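Local coordinates for protein putative modulator of DNA gyrase (Bacteroides thetaiotaomicron, PDB 1VPB) that is probably a metallopeptidase of the U62 (PmbA/TldD) family, at residues K246-L259 / I365-G379. Residues are numbered along the deposited sequence; the frame is centred on the assembly and turned at random.
Sequences KYTMVVDPMNSSRL and IAGVEKGILVTGFNG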
loop_
_atom_site.group_PDB
_atom_site.type_symbol
_atom_site.label_atom_id
_atom_site.label_comp_id
_atom_site.label_asym_id
_atom_site.label_seq_id
_atom_site.Cartn_x
_atom_site.Cartn_y
_atom_site.Cartn_z
ATOM N N LYS A 246 16.149 -15.800 -28.844
ATOM C CA LYS A 246 15.778 -16.904 -27.935
ATOM C C LYS A 246 16.958 -17.254 -27.064
ATOM O O LYS A 246 18.075 -17.363 -27.581
ATOM C CB LYS A 246 15.476 -18.168 -28.734
ATOM C CG LYS A 246 14.307 -18.074 -29.698
ATOM C CD LYS A 246 13.019 -18.098 -28.983
ATOM C CE LYS A 246 11.856 -17.970 -29.946
ATOM N NZ LYS A 246 10.623 -18.217 -29.236
ATOM N N TYR A 247 16.695 -17.531 -25.794
ATOM C CA TYR A 247 17.718 -18.054 -24.888
ATOM C C TYR A 247 17.072 -19.089 -23.996
ATOM O O TYR A 247 15.887 -19.022 -23.728
ATOM C CB TYR A 247 18.244 -16.955 -23.964
ATOM C CG TYR A 247 19.069 -15.860 -24.624
ATOM C CD1 TYR A 247 18.459 -14.747 -25.203
ATOM C CD2 TYR A 247 20.460 -15.915 -24.609
ATOM C CE1 TYR A 247 19.232 -13.721 -25.783
ATOM C CE2 TYR A 247 21.218 -14.909 -25.172
ATOM C CZ TYR A 247 20.606 -13.814 -25.753
ATOM O OH TYR A 247 21.382 -12.813 -26.319
ATOM N N THR A 248 17.878 -19.993 -23.461
ATOM C CA THR A 248 17.461 -20.783 -22.302
ATOM C C THR A 248 17.369 -19.848 -21.086
ATOM O O THR A 248 18.326 -19.122 -20.804
ATOM C CB THR A 248 18.498 -21.833 -21.984
ATOM O OG1 THR A 248 18.696 -22.693 -23.122
ATOM C CG2 THR A 248 18.046 -22.739 -20.833
ATOM N N MET A 249 16.248 -19.860 -20.381
ATOM C CA MET A 249 16.102 -19.025 -19.195
ATOM C C MET A 249 16.252 -19.853 -17.926
ATOM O O MET A 249 15.532 -20.820 -17.722
ATOM C CB MET A 249 14.750 -18.307 -19.188
ATOM C CG MET A 249 14.587 -17.407 -17.977
ATOM S SD MET A 249 13.154 -16.343 -17.914
ATOM C CE MET A 249 11.810 -17.486 -18.010
ATOM N N VAL A 250 17.211 -19.462 -17.082
ATOM C CA VAL A 250 17.348 -20.050 -15.753
ATOM C C VAL A 250 16.852 -19.006 -14.723
ATOM O O VAL A 250 17.168 -17.823 -14.829
ATOM C CB VAL A 250 18.802 -20.489 -15.445
ATOM C CG1 VAL A 250 18.862 -21.193 -14.081
ATOM C CG2 VAL A 250 19.321 -21.422 -16.540
ATOM N N VAL A 251 16.058 -19.448 -13.760
ATOM C CA VAL A 251 15.549 -18.565 -12.703
ATOM C C VAL A 251 15.868 -19.118 -11.324
ATOM O O VAL A 251 15.653 -20.292 -11.051
ATOM C CB VAL A 251 14.036 -18.355 -12.824
ATOM C CG1 VAL A 251 13.584 -17.204 -11.890
ATOM C CG2 VAL A 251 13.642 -18.084 -14.261
ATOM N N ASP A 252 16.389 -18.249 -10.447
ATOM C CA ASP A 252 16.791 -18.685 -9.104
ATOM C C ASP A 252 15.604 -18.830 -8.179
ATOM O O ASP A 252 14.499 -18.445 -8.544
ATOM C CB ASP A 252 17.899 -17.790 -8.543
ATOM C CG ASP A 252 17.489 -16.346 -8.352
ATOM O OD1 ASP A 252 16.282 -16.053 -8.212
ATOM O OD2 ASP A 252 18.383 -15.446 -8.321
ATOM N N PRO A 253 15.798 -19.463 -7.026
ATOM C CA PRO A 253 14.731 -19.697 -6.102
ATOM C C PRO A 253 14.247 -18.395 -5.473
ATOM O O PRO A 253 13.104 -18.286 -5.053
ATOM C CB PRO A 253 15.388 -20.582 -5.043
ATOM C CG PRO A 253 16.531 -21.155 -5.664
ATOM C CD PRO A 253 17.055 -20.064 -6.561
ATOM N N MET A 254 15.126 -17.405 -5.378
ATOM C CA MET A 254 14.675 -16.102 -4.886
ATOM C C MET A 254 13.535 -15.570 -5.814
ATOM O O MET A 254 12.656 -14.869 -5.293
ATOM C CB MET A 254 15.871 -15.141 -4.755
ATOM C CG MET A 254 15.586 -13.853 -4.027
ATOM S SD MET A 254 14.722 -14.008 -2.410
ATOM C CE MET A 254 15.951 -14.644 -1.299
ATOM N N ASN A 255 13.510 -15.971 -7.123
ATOM C CA ASN A 255 12.601 -15.438 -8.189
ATOM C C ASN A 255 11.667 -16.372 -8.989
ATOM O O ASN A 255 10.818 -15.900 -9.727
ATOM C CB ASN A 255 13.446 -14.702 -9.233
ATOM C CG ASN A 255 14.014 -13.421 -8.696
ATOM O OD1 ASN A 255 13.326 -12.403 -8.667
ATOM N ND2 ASN A 255 15.250 -13.472 -8.226
ATOM N N SER A 256 11.819 -17.677 -8.786
ATOM C CA SER A 256 11.076 -18.687 -9.518
ATOM C C SER A 256 9.574 -18.608 -9.243
ATOM O O SER A 256 8.742 -18.914 -10.086
ATOM C CB SER A 256 11.584 -20.073 -9.096
ATOM O OG SER A 256 11.634 -20.258 -7.677
ATOM N N SER A 257 9.236 -18.202 -8.036
ATOM C CA SER A 257 7.832 -18.076 -7.646
ATOM C C SER A 257 7.117 -16.980 -8.441
ATOM O O SER A 257 5.890 -17.083 -8.685
ATOM C CB SER A 257 7.701 -17.799 -6.154
ATOM O OG SER A 257 8.275 -18.892 -5.430
ATOM N N ARG A 258 7.846 -15.951 -8.817
ATOM C CA ARG A 258 7.316 -14.819 -9.599
ATOM C C ARG A 258 6.611 -15.236 -10.898
ATOM O O ARG A 258 5.505 -14.772 -11.183
ATOM C CB ARG A 258 8.425 -13.794 -9.917
ATOM C CG ARG A 258 7.900 -12.371 -10.348
ATOM C CD ARG A 258 7.594 -12.072 -11.861
ATOM N NE ARG A 258 6.444 -11.154 -11.982
ATOM C CZ ARG A 258 6.478 -9.865 -12.347
ATOM N NH1 ARG A 258 7.606 -9.215 -12.674
ATOM N NH2 ARG A 258 5.327 -9.201 -12.376
ATOM N N LEU A 259 7.239 -16.109 -11.688
ATOM C CA LEU A 259 6.603 -16.583 -12.919
ATOM C C LEU A 259 5.407 -17.528 -12.688
ATOM O O LEU A 259 4.553 -17.678 -13.584
ATOM C CB LEU A 259 7.663 -17.261 -13.799
ATOM C CG LEU A 259 8.732 -16.325 -14.331
ATOM C CD1 LEU A 259 9.854 -17.149 -14.979
ATOM C CD2 LEU A 259 8.086 -15.350 -15.332
ATOM N N ILE A 365 22.922 -24.311 -14.112
ATOM C CA ILE A 365 23.628 -23.341 -14.945
ATOM C C ILE A 365 24.712 -24.050 -15.758
ATOM O O ILE A 365 24.892 -23.813 -16.952
ATOM C CB ILE A 365 24.243 -22.252 -14.069
ATOM C CG1 ILE A 365 23.150 -21.343 -13.499
ATOM C CG2 ILE A 365 25.254 -21.406 -14.829
ATOM C CD1 ILE A 365 23.657 -20.503 -12.400
ATOM N N ALA A 366 25.413 -24.944 -15.083
ATOM C CA ALA A 366 26.535 -25.664 -15.692
ATOM C C ALA A 366 26.112 -26.435 -16.948
ATOM O O ALA A 366 26.941 -26.701 -17.837
ATOM C CB ALA A 366 27.141 -26.597 -14.683
ATOM N N GLY A 367 24.831 -26.791 -17.035
ATOM C CA GLY A 367 24.311 -27.545 -18.183
ATOM C C GLY A 367 23.757 -26.729 -19.338
ATOM O O GLY A 367 23.270 -27.298 -20.318
ATOM N N VAL A 368 23.843 -25.400 -19.253
ATOM C CA VAL A 368 23.230 -24.527 -20.266
ATOM C C VAL A 368 24.268 -23.924 -21.206
ATOM O O VAL A 368 25.212 -23.276 -20.778
ATOM C CB VAL A 368 22.415 -23.407 -19.600
ATOM C CG1 VAL A 368 21.902 -22.428 -20.641
ATOM C CG2 VAL A 368 21.258 -24.018 -18.791
ATOM N N GLU A 369 24.064 -24.123 -22.501
ATOM C CA GLU A 369 25.021 -23.670 -23.526
ATOM C C GLU A 369 24.816 -22.190 -23.863
ATOM O O GLU A 369 25.778 -21.464 -24.019
ATOM C CB GLU A 369 24.875 -24.528 -24.791
ATOM C CG GLU A 369 25.943 -24.324 -25.863
ATOM C CD GLU A 369 25.639 -25.135 -27.118
ATOM O OE1 GLU A 369 24.531 -25.715 -27.214
ATOM O OE2 GLU A 369 26.504 -25.189 -28.018
ATOM N N LYS A 370 23.568 -21.749 -24.004
ATOM C CA LYS A 370 23.303 -20.337 -24.274
ATOM C C LYS A 370 22.056 -19.915 -23.562
ATOM O O LYS A 370 20.948 -20.325 -23.921
ATOM C CB LYS A 370 23.135 -20.078 -25.763
ATOM C CG LYS A 370 22.779 -18.638 -26.141
ATOM C CD LYS A 370 22.766 -18.452 -27.677
ATOM C CE LYS A 370 22.131 -17.121 -28.067
ATOM N NZ LYS A 370 22.067 -16.939 -29.542
ATOM N N GLY A 371 22.224 -19.119 -22.515
ATOM C CA GLY A 371 21.087 -18.784 -21.708
ATOM C C GLY A 371 21.287 -17.480 -21.001
ATOM O O GLY A 371 22.308 -16.813 -21.177
ATOM N N ILE A 372 20.287 -17.152 -20.217
ATOM C CA ILE A 372 20.314 -16.022 -19.298
ATOM C C ILE A 372 19.811 -16.512 -17.966
ATOM O O ILE A 372 18.747 -17.138 -17.862
ATOM C CB ILE A 372 19.423 -14.875 -19.839
ATOM C CG1 ILE A 372 20.064 -14.312 -21.106
ATOM C CG2 ILE A 372 19.192 -13.798 -18.751
ATOM C CD1 ILE A 372 19.272 -13.184 -21.776
ATOM N N LEU A 373 20.568 -16.197 -16.921
ATOM C CA LEU A 373 20.137 -16.453 -15.571
ATOM C C LEU A 373 19.426 -15.190 -15.111
ATOM O O LEU A 373 20.001 -14.109 -15.158
ATOM C CB LEU A 373 21.345 -16.729 -14.676
ATOM C CG LEU A 373 21.005 -16.694 -13.175
ATOM C CD1 LEU A 373 20.046 -17.791 -12.742
ATOM C CD2 LEU A 373 22.299 -16.734 -12.365
ATOM N N VAL A 374 18.184 -15.331 -14.676
ATOM C CA VAL A 374 17.402 -14.223 -14.126
ATOM C C VAL A 374 17.514 -14.155 -12.607
ATOM O O VAL A 374 17.098 -15.065 -11.879
ATOM C CB VAL A 374 15.921 -14.338 -14.561
ATOM C CG1 VAL A 374 15.056 -13.259 -13.872
ATOM C CG2 VAL A 374 15.858 -14.208 -16.074
ATOM N N THR A 375 18.112 -13.072 -12.121
ATOM C CA THR A 375 18.266 -12.893 -10.682
ATOM C C THR A 375 17.338 -11.832 -10.140
ATOM O O THR A 375 17.381 -11.510 -8.934
ATOM C CB THR A 375 19.723 -12.508 -10.346
ATOM O OG1 THR A 375 20.107 -11.300 -11.030
ATOM C CG2 THR A 375 20.670 -13.567 -10.831
ATOM N N GLY A 376 16.522 -11.264 -11.011
ATOM C CA GLY A 376 15.562 -10.287 -10.545
ATOM C C GLY A 376 14.668 -9.794 -11.650
ATOM O O GLY A 376 15.026 -9.854 -12.824
ATOM N N PHE A 377 13.494 -9.326 -11.261
ATOM C CA PHE A 377 12.484 -8.840 -12.198
ATOM C C PHE A 377 12.257 -7.366 -11.947
ATOM O O PHE A 377 12.129 -6.974 -10.788
ATOM C CB PHE A 377 11.170 -9.594 -11.979
ATOM C CG PHE A 377 11.177 -10.967 -12.515
ATOM C CD1 PHE A 377 11.046 -11.172 -13.890
ATOM C CD2 PHE A 377 11.299 -12.062 -11.679
ATOM C CE1 PHE A 377 11.072 -12.426 -14.408
ATOM C CE2 PHE A 377 11.313 -13.330 -12.195
ATOM C CZ PHE A 377 11.192 -13.524 -13.556
ATOM N N ASN A 378 12.187 -6.575 -13.015
ATOM C CA ASN A 378 12.055 -5.114 -12.941
ATOM C C ASN A 378 10.868 -4.596 -13.749
ATOM O O ASN A 378 11.036 -4.106 -14.872
ATOM C CB ASN A 378 13.311 -4.418 -13.476
ATOM C CG ASN A 378 14.595 -4.991 -12.906
ATOM O OD1 ASN A 378 14.613 -5.514 -11.784
ATOM N ND2 ASN A 378 15.683 -4.899 -13.679
ATOM N N GLY A 379 9.677 -4.669 -13.168
ATOM C CA GLY A 379 8.501 -4.096 -13.814
ATOM C C GLY A 379 7.987 -4.983 -14.927
ATOM O O GLY A 379 8.647 -5.950 -15.306
HETATM O O HOH W 1 19.860 -15.458 -29.160
HETATM O O HOH W 2 21.252 -23.512 -24.041
HETATM O O HOH W 3 18.107 -13.158 -7.021
#
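T248 to V251 pair with G371 to V374 as parallel neighbours in the mixed beta sheet of the C-terminal PmbA/TldD domain. Strands 441-443 and 446-450 flank 246-251 on its other edge, and 388-399 flanks 370-378.

Four backbone hydrogen bonds hold the pair. T248 and V250 each give one and take one: T248 N to K370 O, I372 N to T248 O, V250 N to I372 O and V374 N to V250 O. The last is short and nearly straight (2.7 Å, 175° at the hydrogen).

Apolar contacts lie on both faces of the sheet. On one, V250 CG1 meets L373 CD1 and V250 CG2 meets V368 CG2. On the other, M249 SD packs on V374 CG2 at 3.9 Å. I372 CD1 sits over the centre of the Y247 ring, 3.8 Å from its centroid.

F377 is wedged against the start of helix 256-265. R258 CD lies over one face of the F377 ring and V374 CG1 over the opposite one, both offset toward the rim. R258 CG is anti to the backbone N (chi1 -162°); bends at chi2 and chi3 then lay CD there. L259 CG lies 3.8 Å from F377 CZ. The guanidinium stands almost upright to the ring, planes 87° apart. Cutting F377 back to an alanine is likely to leave a gap between R258, L259 and V374 and let the arginine turn more freely.

One water donates to both D252 OD2 and T375 O. N255 ND2 bonds weakly to T375 O (3.0 Å) and firmly to D252 OD1 (2.8 Å), using that oxygen's syn lone pair.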